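NEQ263 (Nanoarchaeum equitans Kin4-M, PDB 5BN3) forms, with its partner NeqA, the core complex of an unusual archaeal ATP synthase and probably binds ATP. Local coordinates at residues B[144-149]-B[313-318]; B[205-210]-B[263-268]; B[211-214]-B[218-221]. One frame throughout, in Å; residues are numbered along the deposited sequence.

Interaction 1. Residues B[144-149]-B[313-318]; sequences ALQIAR and NIYPPI
Y315 OH donates a hydrogen bond to Q146 OE1, tying the loop after helix 307-311 to helix 140-151, which follows strand 131-134 in the P-loop NTPase fold of the nucleotide-binding domain. The loop begins where helix 307-311 closes in a Schellman motif, with N313 as the C-prime residue at positive phi. I314 then leads into Y315. With CG anti to the backbone N (chi1 174°), the Y315 ring is sent out toward the helix, and R142 makes a cation-pi contact with it. The nearest CA atoms of the two segments, those of Q146 and P316, are still 10.0 Å apart, and the backbones are therefore joined through the extended Q146 chain and the Y315 ring. P316 follows a cis peptide bond, which sets its CB 3.9 Å above the centre of the Y315 ring and covers one face. P317 centres an inverse gamma turn, and I318 beyond it packs on S117 and I118 of helix 116-119. On the helix side, Q146 NE2 makes weak hydrogen bonds to D387 O and E390 O, consistent with the amide rotation that turns OE1 to the tyrosine. Amide and ring are almost coplanar, 10° apart. Y315 OH lies in the carbonyl plane, 2.9 Å from Q146 OE1, and the same oxygen is 3.3 Å from Y315 CE1 at the ring edge.

Interaction 2. Residues B[205-210]-B[263-268]; sequences VALTLA and YERSGL
L207 and R265 mark the closest approach of the two backbones, with 6.9 Å between their CA atoms. The first segment is regular helix; the second leaves the end of helix 255-263, bends through an inverse gamma turn centred on R265 and enters strand 267-268. S266 OG steadies the bend with a 2.8 Å hydrogen bond to Y263 O. G267 comes next, with backbone angles that only glycine takes comfortably. L207 supplies the apolar half of the contact: its CD2 lies 3.5 Å from R265 O, a buried carbonyl oxygen with no hydrogen-bond partner in the model, and its CB sits 4.1 Å above the centre of the R265 guanidinium plane. Helix 196-215 is the helix of a beta-alpha-beta crossover from strand 185-190 to strand 220-226, in the P-loop NTPase manner. V205, A206 and L209 face the sheet, touching F188, while L207 and T208 meet R265. A bend at chi3 (78°) brings the arginine alongside T208, where R265 NH2 donates to T208 OG1 at 3.0 Å, with 151° at the hydrogen and the oxygen 18° out of the guanidinium plane. T208 OG1 is also hydrogen-bonded to R204 O, one helical turn back. R265 NH1 bonds to I94 O, and R265 NH2 has its second partner, a salt bridge, in E211 OE1.

Interaction 3. Residues B[211-214]-B[218-221]; sequences EYLA and NRDV
V221 CG2 fits against two helix residues at once, 4.0 Å from L213 CB and 4.0 Å from A214 CB, and this is the buried, close-packed side of the contact. The rotation of V221, with CG2 beside the backbone N and CG1 anti to it (chi1 176°), puts CG2 rather than CG1 against the helix. Beside the methyl, A214 CA makes a C-H...O contact of 3.2 Å with R219 O. Farther out, at the turn, N218 CA makes one of 3.3 Å with A214 O. R219 N donates to L213 O at 3.1 Å, a bent bond (142° at the hydrogen), tying the last turn of the helix to the residue just before the strand. Toward solvent the fit slackens. N218, at positive phi in the turn, is exposed, and R219 lays CB against L213 O at 3.4 Å before its extended chain runs on to a salt bridge with E67. The whole is the tight helix-to-strand turn of a beta-alpha-beta unit: strand 220-226 enters the sheet between strands 156-162 and 273-281, V221 resting on I158 and A214 on I274.

In the fold
All three contacts lie in the nucleotide-binding domain, and interactions 2 and 3 are nested in the long loop that interaction 1 closes. Interactions 2 and 3 are neighbours, with centres about 9 Å apart; they share helix 196-215, reach the same sheet and meet through the salt bridge of R265 with E211 and the packing of V221 CG2 on A210 O. Interaction 1 stands apart, its centre about 24 Å and about 26 Å from theirs. The chemistry follows place: a single, partly buried side-chain hydrogen bond between well-separated backbones in 1, a buried arginine held by polar and apolar partners in 2, and close backbone and methyl packing in 3, with one solvent-facing margin.

Interaction 1. Residues B[144-149]-B[313-318]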
ATOM      1  N   ALA B 144       8.387   4.148  33.685  1.00 34.79           N
ATOM      2  CA  ALA B 144       9.791   4.549  33.651  1.00 34.53           C
ATOM      3  C   ALA B 144      10.225   5.158  34.978  1.00 28.58           C
ATOM      4  O   ALA B 144      11.334   4.907  35.452  1.00 35.19           O
ATOM      5  CB  ALA B 144      10.019   5.537  32.537  1.00 38.63           C
ATOM      6  N   LEU B 145       9.350   5.973  35.558  1.00 31.09           N
ATOM      7  CA  LEU B 145       9.625   6.631  36.831  1.00 34.85           C
ATOM      8  C   LEU B 145       9.687   5.638  37.984  1.00 39.83           C
ATOM      9  O   LEU B 145      10.522   5.770  38.878  1.00 41.07           O
ATOM     10  CB  LEU B 145       8.569   7.704  37.116  1.00 36.80           C
ATOM     11  CG  LEU B 145       8.680   8.976  36.277  1.00 45.18           C
ATOM     12  CD1 LEU B 145       7.527   9.925  36.560  1.00 40.62           C
ATOM     13  CD2 LEU B 145       9.999   9.650  36.572  1.00 44.93           C
ATOM     14  N   GLN B 146       8.801   4.646  37.966  1.00 38.41           N
ATOM     15  CA  GLN B 146       8.805   3.615  39.001  1.00 36.46           C
ATOM     16  C   GLN B 146      10.077   2.771  38.914  1.00 45.31           C
ATOM     17  O   GLN B 146      10.625   2.351  39.934  1.00 40.09           O
ATOM     18  CB  GLN B 146       7.551   2.733  38.898  1.00 34.61           C
ATOM     19  CG  GLN B 146       7.434   1.707  40.023  1.00 36.87           C
ATOM     20  CD  GLN B 146       6.101   0.981  40.034  1.00 44.10           C
ATOM     21  OE1 GLN B 146       5.269   1.172  39.149  1.00 34.83           O
ATOM     22  NE2 GLN B 146       5.893   0.142  41.046  1.00 34.93           N
ATOM     23  N   ILE B 147      10.551   2.538  37.693  1.00 36.76           N
ATOM     24  CA  ILE B 147      11.808   1.827  37.487  1.00 38.83           C
ATOM     25  C   ILE B 147      12.983   2.665  37.988  1.00 42.19           C
ATOM     26  O   ILE B 147      13.810   2.184  38.761  1.00 39.76           O
ATOM     27  CB  ILE B 147      12.020   1.478  35.998  1.00 39.74           C
ATOM     28  CG1 ILE B 147      11.091   0.335  35.579  1.00 38.26           C
ATOM     29  CG2 ILE B 147      13.461   1.086  35.739  1.00 36.18           C
ATOM     30  CD1 ILE B 147      11.084   0.076  34.081  1.00 38.94           C
ATOM     31  N   ALA B 148      13.043   3.920  37.549  1.00 36.21           N
ATOM     32  CA  ALA B 148      14.119   4.827  37.943  1.00 44.86           C
ATOM     33  C   ALA B 148      14.206   4.999  39.458  1.00 44.79           C
ATOM     34  O   ALA B 148      15.301   5.100  40.017  1.00 35.76           O
ATOM     35  CB  ALA B 148      13.939   6.173  37.267  1.00 36.22           C
ATOM     36  N   ARG B 149      13.050   5.033  40.114  1.00 37.56           N
ATOM     37  CA  ARG B 149      12.977   5.194  41.565  1.00 49.26           C
ATOM     38  C   ARG B 149      13.705   4.071  42.305  1.00 53.48           C
ATOM     39  O   ARG B 149      14.274   4.290  43.374  1.00 46.77           O
ATOM     40  CB  ARG B 149      11.511   5.245  42.015  1.00 49.17           C
ATOM     41  CG  ARG B 149      11.305   5.642  43.473  1.00 60.36           C
ATOM     42  CD  ARG B 149       9.941   5.200  43.982  1.00 55.52           C
ATOM     43  NE  ARG B 149       8.861   5.571  43.071  1.00 58.58           N
ATOM     44  CZ  ARG B 149       7.759   4.851  42.887  1.00 52.60           C
ATOM     45  NH1 ARG B 149       7.587   3.717  43.553  1.00 45.42           N
ATOM     46  NH2 ARG B 149       6.831   5.259  42.036  1.00 54.49           N
ATOM     47  N   ASN B 313      -8.079  -2.207  33.750  1.00 36.72           N
ATOM     48  CA  ASN B 313      -7.571  -1.481  34.915  1.00 44.12           C
ATOM     49  C   ASN B 313      -6.362  -2.172  35.548  1.00 45.68           C
ATOM     50  O   ASN B 313      -6.235  -2.226  36.772  1.00 44.53           O
ATOM     51  CB  ASN B 313      -8.679  -1.256  35.953  1.00 50.90           C
ATOM     52  CG  ASN B 313      -8.372  -0.115  36.905  1.00 56.84           C
ATOM     53  OD1 ASN B 313      -7.718   0.862  36.537  1.00 47.84           O
ATOM     54  ND2 ASN B 313      -8.846  -0.236  38.138  1.00 48.07           N
ATOM     55  N   ILE B 314      -5.477  -2.699  34.708  1.00 38.35           N
ATOM     56  CA  ILE B 314      -4.239  -3.304  35.189  1.00 38.88           C
ATOM     57  C   ILE B 314      -3.064  -2.352  34.981  1.00 48.61           C
ATOM     58  O   ILE B 314      -2.724  -2.024  33.843  1.00 37.50           O
ATOM     59  CB  ILE B 314      -3.924  -4.630  34.460  1.00 42.00           C
ATOM     60  CG1 ILE B 314      -5.092  -5.613  34.582  1.00 46.71           C
ATOM     61  CG2 ILE B 314      -2.637  -5.243  35.001  1.00 35.67           C
ATOM     62  CD1 ILE B 314      -5.416  -6.016  36.000  1.00 51.60           C
ATOM     63  N   TYR B 315      -2.470  -1.891  36.080  1.00 35.31           N
ATOM     64  CA  TYR B 315      -1.166  -1.232  36.031  1.00 36.62           C
ATOM     65  C   TYR B 315      -0.159  -2.089  36.789  1.00 38.76           C
ATOM     66  O   TYR B 315      -0.457  -2.588  37.874  1.00 43.17           O
ATOM     67  CB  TYR B 315      -1.197   0.189  36.624  1.00 38.90           C
ATOM     68  CG  TYR B 315       0.187   0.807  36.697  1.00 48.29           C
ATOM     69  CD1 TYR B 315       0.988   0.640  37.822  1.00 37.53           C
ATOM     70  CD2 TYR B 315       0.706   1.527  35.629  1.00 41.75           C
ATOM     71  CE1 TYR B 315       2.258   1.175  37.882  1.00 33.98           C
ATOM     72  CE2 TYR B 315       1.976   2.071  35.684  1.00 36.46           C
ATOM     73  CZ  TYR B 315       2.746   1.893  36.812  1.00 44.47           C
ATOM     74  OH  TYR B 315       4.013   2.432  36.870  1.00 39.24           O
ATOM     75  N   PRO B 316       1.043  -2.266  36.222  1.00 37.04           N
ATOM     76  CA  PRO B 316       1.424  -1.780  34.892  1.00 39.38           C
ATOM     77  C   PRO B 316       0.959  -2.735  33.800  1.00 39.22           C
ATOM     78  O   PRO B 316       1.048  -3.949  33.977  1.00 42.35           O
ATOM     79  CB  PRO B 316       2.951  -1.749  34.960  1.00 41.04           C
ATOM     80  CG  PRO B 316       3.295  -2.829  35.937  1.00 38.36           C
ATOM     81  CD  PRO B 316       2.184  -2.853  36.950  1.00 37.26           C
ATOM     82  N   PRO B 317       0.469  -2.191  32.676  1.00 35.69           N
ATOM     83  CA  PRO B 317      -0.148  -3.014  31.631  1.00 32.22           C
ATOM     84  C   PRO B 317       0.876  -3.694  30.726  1.00 38.59           C
ATOM     85  O   PRO B 317       0.823  -3.527  29.505  1.00 34.43           O
ATOM     86  CB  PRO B 317      -0.964  -1.994  30.838  1.00 36.98           C
ATOM     87  CG  PRO B 317      -0.166  -0.730  30.956  1.00 40.52           C
ATOM     88  CD  PRO B 317       0.463  -0.757  32.328  1.00 40.24           C
ATOM     89  N   ILE B 318       1.775  -4.473  31.319  1.00 33.39           N
ATOM     90  CA  ILE B 318       2.842  -5.135  30.574  1.00 31.78           C
ATOM     91  C   ILE B 318       2.417  -6.470  29.958  1.00 38.02           C
ATOM     92  O   ILE B 318       1.964  -7.378  30.662  1.00 34.79           O
ATOM     93  CB  ILE B 318       4.080  -5.360  31.472  1.00 37.08           C
ATOM     94  CG1 ILE B 318       4.712  -4.016  31.840  1.00 36.94           C
ATOM     95  CG2 ILE B 318       5.100  -6.242  30.776  1.00 35.54           C
ATOM     96  CD1 ILE B 318       5.934  -4.133  32.730  1.00 41.25           C
TER

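Interaction 2. Residues B[205-210]-B[263-268]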
ATOM      1  N   VAL B 205      23.968  14.906  23.443  1.00 32.25           N
ATOM      2  CA  VAL B 205      24.628  15.608  24.541  1.00 34.89           C
ATOM      3  C   VAL B 205      24.426  14.853  25.856  1.00 35.88           C
ATOM      4  O   VAL B 205      25.319  14.814  26.699  1.00 34.35           O
ATOM      5  CB  VAL B 205      24.174  17.096  24.671  1.00 43.56           C
ATOM      6  CG1 VAL B 205      24.274  17.806  23.333  1.00 38.14           C
ATOM      7  CG2 VAL B 205      22.756  17.198  25.198  1.00 51.87           C
ATOM      8  N   ALA B 206      23.258  14.236  26.011  1.00 34.51           N
ATOM      9  CA  ALA B 206      22.951  13.462  27.210  1.00 32.81           C
ATOM     10  C   ALA B 206      23.841  12.228  27.323  1.00 30.34           C
ATOM     11  O   ALA B 206      24.311  11.882  28.411  1.00 33.88           O
ATOM     12  CB  ALA B 206      21.487  13.057  27.212  1.00 33.45           C
ATOM     13  N   LEU B 207      24.052  11.552  26.198  1.00 31.47           N
ATOM     14  CA  LEU B 207      24.905  10.366  26.169  1.00 35.66           C
ATOM     15  C   LEU B 207      26.396  10.704  26.207  1.00 36.72           C
ATOM     16  O   LEU B 207      27.203   9.910  26.693  1.00 35.08           O
ATOM     17  CB  LEU B 207      24.577   9.500  24.950  1.00 36.70           C
ATOM     18  CG  LEU B 207      23.263   8.725  25.065  1.00 39.16           C
ATOM     19  CD1 LEU B 207      22.881   8.112  23.735  1.00 37.55           C
ATOM     20  CD2 LEU B 207      23.398   7.648  26.117  1.00 34.31           C
ATOM     21  N   THR B 208      26.765  11.873  25.690  1.00 36.51           N
ATOM     22  CA  THR B 208      28.142  12.344  25.811  1.00 36.59           C
ATOM     23  C   THR B 208      28.479  12.550  27.286  1.00 35.50           C
ATOM     24  O   THR B 208      29.557  12.170  27.744  1.00 37.60           O
ATOM     25  CB  THR B 208      28.369  13.653  25.032  1.00 40.40           C
ATOM     26  OG1 THR B 208      28.185  13.410  23.632  1.00 39.00           O
ATOM     27  CG2 THR B 208      29.776  14.179  25.264  1.00 43.42           C
ATOM     28  N   LEU B 209      27.547  13.138  28.030  1.00 37.08           N
ATOM     29  CA  LEU B 209      27.715  13.292  29.472  1.00 40.17           C
ATOM     30  C   LEU B 209      27.734  11.931  30.156  1.00 42.56           C
ATOM     31  O   LEU B 209      28.531  11.695  31.062  1.00 39.19           O
ATOM     32  CB  LEU B 209      26.594  14.153  30.062  1.00 42.86           C
ATOM     33  CG  LEU B 209      26.614  14.257  31.591  1.00 45.47           C
ATOM     34  CD1 LEU B 209      27.868  14.977  32.056  1.00 41.64           C
ATOM     35  CD2 LEU B 209      25.372  14.947  32.132  1.00 41.62           C
ATOM     36  N   ALA B 210      26.857  11.036  29.713  1.00 35.45           N
ATOM     37  CA  ALA B 210      26.755   9.708  30.309  1.00 36.88           C
ATOM     38  C   ALA B 210      28.047   8.910  30.156  1.00 36.04           C
ATOM     39  O   ALA B 210      28.482   8.239  31.092  1.00 33.82           O
ATOM     40  CB  ALA B 210      25.593   8.950  29.702  1.00 32.97           C
ATOM     41  N   TYR B 263      21.577   4.212  20.592  1.00 30.37           N
ATOM     42  CA  TYR B 263      21.321   3.086  21.494  1.00 31.41           C
ATOM     43  C   TYR B 263      22.589   2.339  21.916  1.00 36.92           C
ATOM     44  O   TYR B 263      22.686   1.865  23.048  1.00 34.45           O
ATOM     45  CB  TYR B 263      20.340   2.098  20.852  1.00 25.88           C
ATOM     46  CG  TYR B 263      18.967   2.657  20.539  1.00 28.73           C
ATOM     47  CD1 TYR B 263      18.432   3.711  21.266  1.00 32.91           C
ATOM     48  CD2 TYR B 263      18.202   2.116  19.515  1.00 32.97           C
ATOM     49  CE1 TYR B 263      17.172   4.210  20.976  1.00 37.55           C
ATOM     50  CE2 TYR B 263      16.946   2.608  19.220  1.00 29.05           C
ATOM     51  CZ  TYR B 263      16.437   3.652  19.952  1.00 33.65           C
ATOM     52  OH  TYR B 263      15.185   4.136  19.653  1.00 33.62           O
ATOM     53  N   GLU B 264      23.553   2.230  21.005  1.00 31.28           N
ATOM     54  CA  GLU B 264      24.779   1.474  21.276  1.00 33.74           C
ATOM     55  C   GLU B 264      25.788   2.238  22.130  1.00 35.94           C
ATOM     56  O   GLU B 264      26.833   1.697  22.501  1.00 35.74           O
ATOM     57  CB  GLU B 264      25.430   1.007  19.969  1.00 35.32           C
ATOM     58  CG  GLU B 264      24.667  -0.110  19.266  1.00 38.80           C
ATOM     59  CD  GLU B 264      24.910  -1.477  19.885  1.00 63.82           C
ATOM     60  OE1 GLU B 264      23.938  -2.251  20.020  1.00 51.67           O
ATOM     61  OE2 GLU B 264      26.072  -1.793  20.220  1.00 43.83           O
ATOM     62  N   ARG B 265      25.478   3.493  22.442  1.00 32.38           N
ATOM     63  CA  ARG B 265      26.289   4.257  23.386  1.00 42.53           C
ATOM     64  C   ARG B 265      25.803   3.950  24.796  1.00 42.05           C
ATOM     65  O   ARG B 265      25.358   4.832  25.535  1.00 47.03           O
ATOM     66  CB  ARG B 265      26.220   5.757  23.085  1.00 33.86           C
ATOM     67  CG  ARG B 265      26.861   6.135  21.752  1.00 33.68           C
ATOM     68  CD  ARG B 265      26.677   7.610  21.433  1.00 37.12           C
ATOM     69  NE  ARG B 265      27.595   8.469  22.181  1.00 44.39           N
ATOM     70  CZ  ARG B 265      27.608   9.796  22.102  1.00 44.44           C
ATOM     71  NH1 ARG B 265      26.749  10.423  21.311  1.00 35.75           N
ATOM     72  NH2 ARG B 265      28.476  10.496  22.816  1.00 38.27           N
ATOM     73  N   SER B 266      25.891   2.674  25.148  1.00 39.12           N
ATOM     74  CA  SER B 266      25.441   2.161  26.428  1.00 38.67           C
ATOM     75  C   SER B 266      26.268   0.923  26.702  1.00 38.37           C
ATOM     76  O   SER B 266      27.046   0.493  25.847  1.00 40.17           O
ATOM     77  CB  SER B 266      23.970   1.771  26.344  1.00 34.91           C
ATOM     78  OG  SER B 266      23.775   0.789  25.338  1.00 36.44           O
ATOM     79  N   GLY B 267      26.103   0.337  27.881  1.00 32.14           N
ATOM     80  CA  GLY B 267      26.761  -0.922  28.149  1.00 28.36           C
ATOM     81  C   GLY B 267      27.582  -0.973  29.418  1.00 31.98           C
ATOM     82  O   GLY B 267      27.520  -0.077  30.267  1.00 30.82           O
ATOM     83  N   LEU B 268      28.363  -2.039  29.533  1.00 38.34           N
ATOM     84  CA  LEU B 268      29.132  -2.302  30.734  1.00 39.16           C
ATOM     85  C   LEU B 268      30.609  -2.449  30.399  1.00 36.74           C
ATOM     86  O   LEU B 268      30.974  -3.058  29.390  1.00 35.64           O
ATOM     87  CB  LEU B 268      28.615  -3.574  31.411  1.00 35.94           C
ATOM     88  CG  LEU B 268      29.334  -4.083  32.658  1.00 39.17           C
ATOM     89  CD1 LEU B 268      29.138  -3.116  33.803  1.00 36.65           C
ATOM     90  CD2 LEU B 268      28.817  -5.461  33.034  1.00 41.67           C
TER

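Interaction 3. Residues B[211-214]-B[218-221]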
ATOM      1  N   GLU B 211      28.648   8.979  28.972  1.00 34.21           N
ATOM      2  CA  GLU B 211      29.901   8.277  28.703  1.00 38.11           C
ATOM      3  C   GLU B 211      31.046   8.852  29.528  1.00 44.54           C
ATOM      4  O   GLU B 211      31.942   8.121  29.950  1.00 39.90           O
ATOM      5  CB  GLU B 211      30.251   8.348  27.215  1.00 40.93           C
ATOM      6  CG  GLU B 211      29.387   7.474  26.320  1.00 41.70           C
ATOM      7  CD  GLU B 211      29.671   7.704  24.850  1.00 58.34           C
ATOM      8  OE1 GLU B 211      30.217   8.776  24.508  1.00 52.97           O
ATOM      9  OE2 GLU B 211      29.353   6.812  24.035  1.00 45.84           O
ATOM     10  N   TYR B 212      31.022  10.164  29.741  1.00 42.89           N
ATOM     11  CA  TYR B 212      32.023  10.819  30.573  1.00 43.60           C
ATOM     12  C   TYR B 212      31.895  10.353  32.017  1.00 41.20           C
ATOM     13  O   TYR B 212      32.876   9.952  32.639  1.00 41.81           O
ATOM     14  CB  TYR B 212      31.876  12.343  30.494  1.00 46.72           C
ATOM     15  CG  TYR B 212      32.753  13.089  31.474  1.00 51.82           C
ATOM     16  CD1 TYR B 212      34.106  13.273  31.223  1.00 51.96           C
ATOM     17  CD2 TYR B 212      32.228  13.608  32.650  1.00 47.24           C
ATOM     18  CE1 TYR B 212      34.911  13.952  32.116  1.00 58.04           C
ATOM     19  CE2 TYR B 212      33.027  14.287  33.551  1.00 52.98           C
ATOM     20  CZ  TYR B 212      34.366  14.456  33.277  1.00 60.30           C
ATOM     21  OH  TYR B 212      35.165  15.132  34.168  1.00 71.50           O
ATOM     22  N   LEU B 213      30.678  10.405  32.546  1.00 33.02           N
ATOM     23  CA  LEU B 213      30.424  10.013  33.929  1.00 36.61           C
ATOM     24  C   LEU B 213      30.716   8.533  34.184  1.00 40.53           C
ATOM     25  O   LEU B 213      31.313   8.174  35.201  1.00 43.19           O
ATOM     26  CB  LEU B 213      28.978  10.343  34.317  1.00 38.53           C
ATOM     27  CG  LEU B 213      28.602  11.825  34.401  1.00 48.42           C
ATOM     28  CD1 LEU B 213      27.142  12.005  34.793  1.00 47.51           C
ATOM     29  CD2 LEU B 213      29.502  12.530  35.394  1.00 49.56           C
ATOM     30  N   ALA B 214      30.304   7.677  33.254  1.00 34.82           N
ATOM     31  CA  ALA B 214      30.425   6.234  33.443  1.00 42.00           C
ATOM     32  C   ALA B 214      31.831   5.702  33.190  1.00 46.00           C
ATOM     33  O   ALA B 214      32.326   4.853  33.934  1.00 39.29           O
ATOM     34  CB  ALA B 214      29.426   5.503  32.560  1.00 37.49           C
ATOM     35  N   ASN B 218      34.086   6.623  36.300  1.00 41.41           N
ATOM     36  CA  ASN B 218      33.824   5.278  36.820  1.00 41.19           C
ATOM     37  C   ASN B 218      32.523   5.123  37.609  1.00 46.19           C
ATOM     38  O   ASN B 218      32.517   4.531  38.688  1.00 53.43           O
ATOM     39  CB  ASN B 218      35.004   4.788  37.672  1.00 49.90           C
ATOM     40  CG  ASN B 218      36.319   4.794  36.913  1.00 53.86           C
ATOM     41  OD1 ASN B 218      36.351   4.944  35.690  1.00 54.37           O
ATOM     42  ND2 ASN B 218      37.415   4.617  37.641  1.00 60.92           N
ATOM     43  N   ARG B 219      31.425   5.644  37.065  1.00 46.77           N
ATOM     44  CA  ARG B 219      30.123   5.554  37.723  1.00 43.87           C
ATOM     45  C   ARG B 219      29.169   4.616  36.995  1.00 45.74           C
ATOM     46  O   ARG B 219      29.368   4.292  35.823  1.00 37.97           O
ATOM     47  CB  ARG B 219      29.463   6.935  37.799  1.00 49.21           C
ATOM     48  CG  ARG B 219      30.227   7.988  38.583  1.00 58.84           C
ATOM     49  CD  ARG B 219      29.551   9.346  38.428  1.00 71.17           C
ATOM     50  NE  ARG B 219      30.197  10.399  39.208  1.00 84.14           N
ATOM     51  CZ  ARG B 219      29.784  10.802  40.405  1.00 83.24           C
ATOM     52  NH1 ARG B 219      28.723  10.240  40.965  1.00 73.47           N
ATOM     53  NH2 ARG B 219      30.432  11.765  41.043  1.00 97.93           N
ATOM     54  N   ASP B 220      28.131   4.184  37.704  1.00 43.43           N
ATOM     55  CA  ASP B 220      27.004   3.514  37.073  1.00 49.40           C
ATOM     56  C   ASP B 220      25.953   4.576  36.779  1.00 46.57           C
ATOM     57  O   ASP B 220      25.565   5.335  37.666  1.00 42.15           O
ATOM     58  CB  ASP B 220      26.437   2.429  37.991  1.00 41.59           C
ATOM     59  CG  ASP B 220      27.379   1.251  38.152  1.00 58.05           C
ATOM     60  OD1 ASP B 220      28.075   0.905  37.173  1.00 51.51           O
ATOM     61  OD2 ASP B 220      27.426   0.668  39.257  1.00 49.45           O
ATOM     62  N   VAL B 221      25.509   4.641  35.528  1.00 35.60           N
ATOM     63  CA  VAL B 221      24.595   5.690  35.094  1.00 35.31           C
ATOM     64  C   VAL B 221      23.303   5.104  34.521  1.00 37.81           C
ATOM     65  O   VAL B 221      23.332   4.085  33.828  1.00 33.15           O
ATOM     66  CB  VAL B 221      25.271   6.602  34.043  1.00 45.64           C
ATOM     67  CG1 VAL B 221      24.301   7.643  33.517  1.00 45.96           C
ATOM     68  CG2 VAL B 221      26.487   7.283  34.643  1.00 47.03           C
TER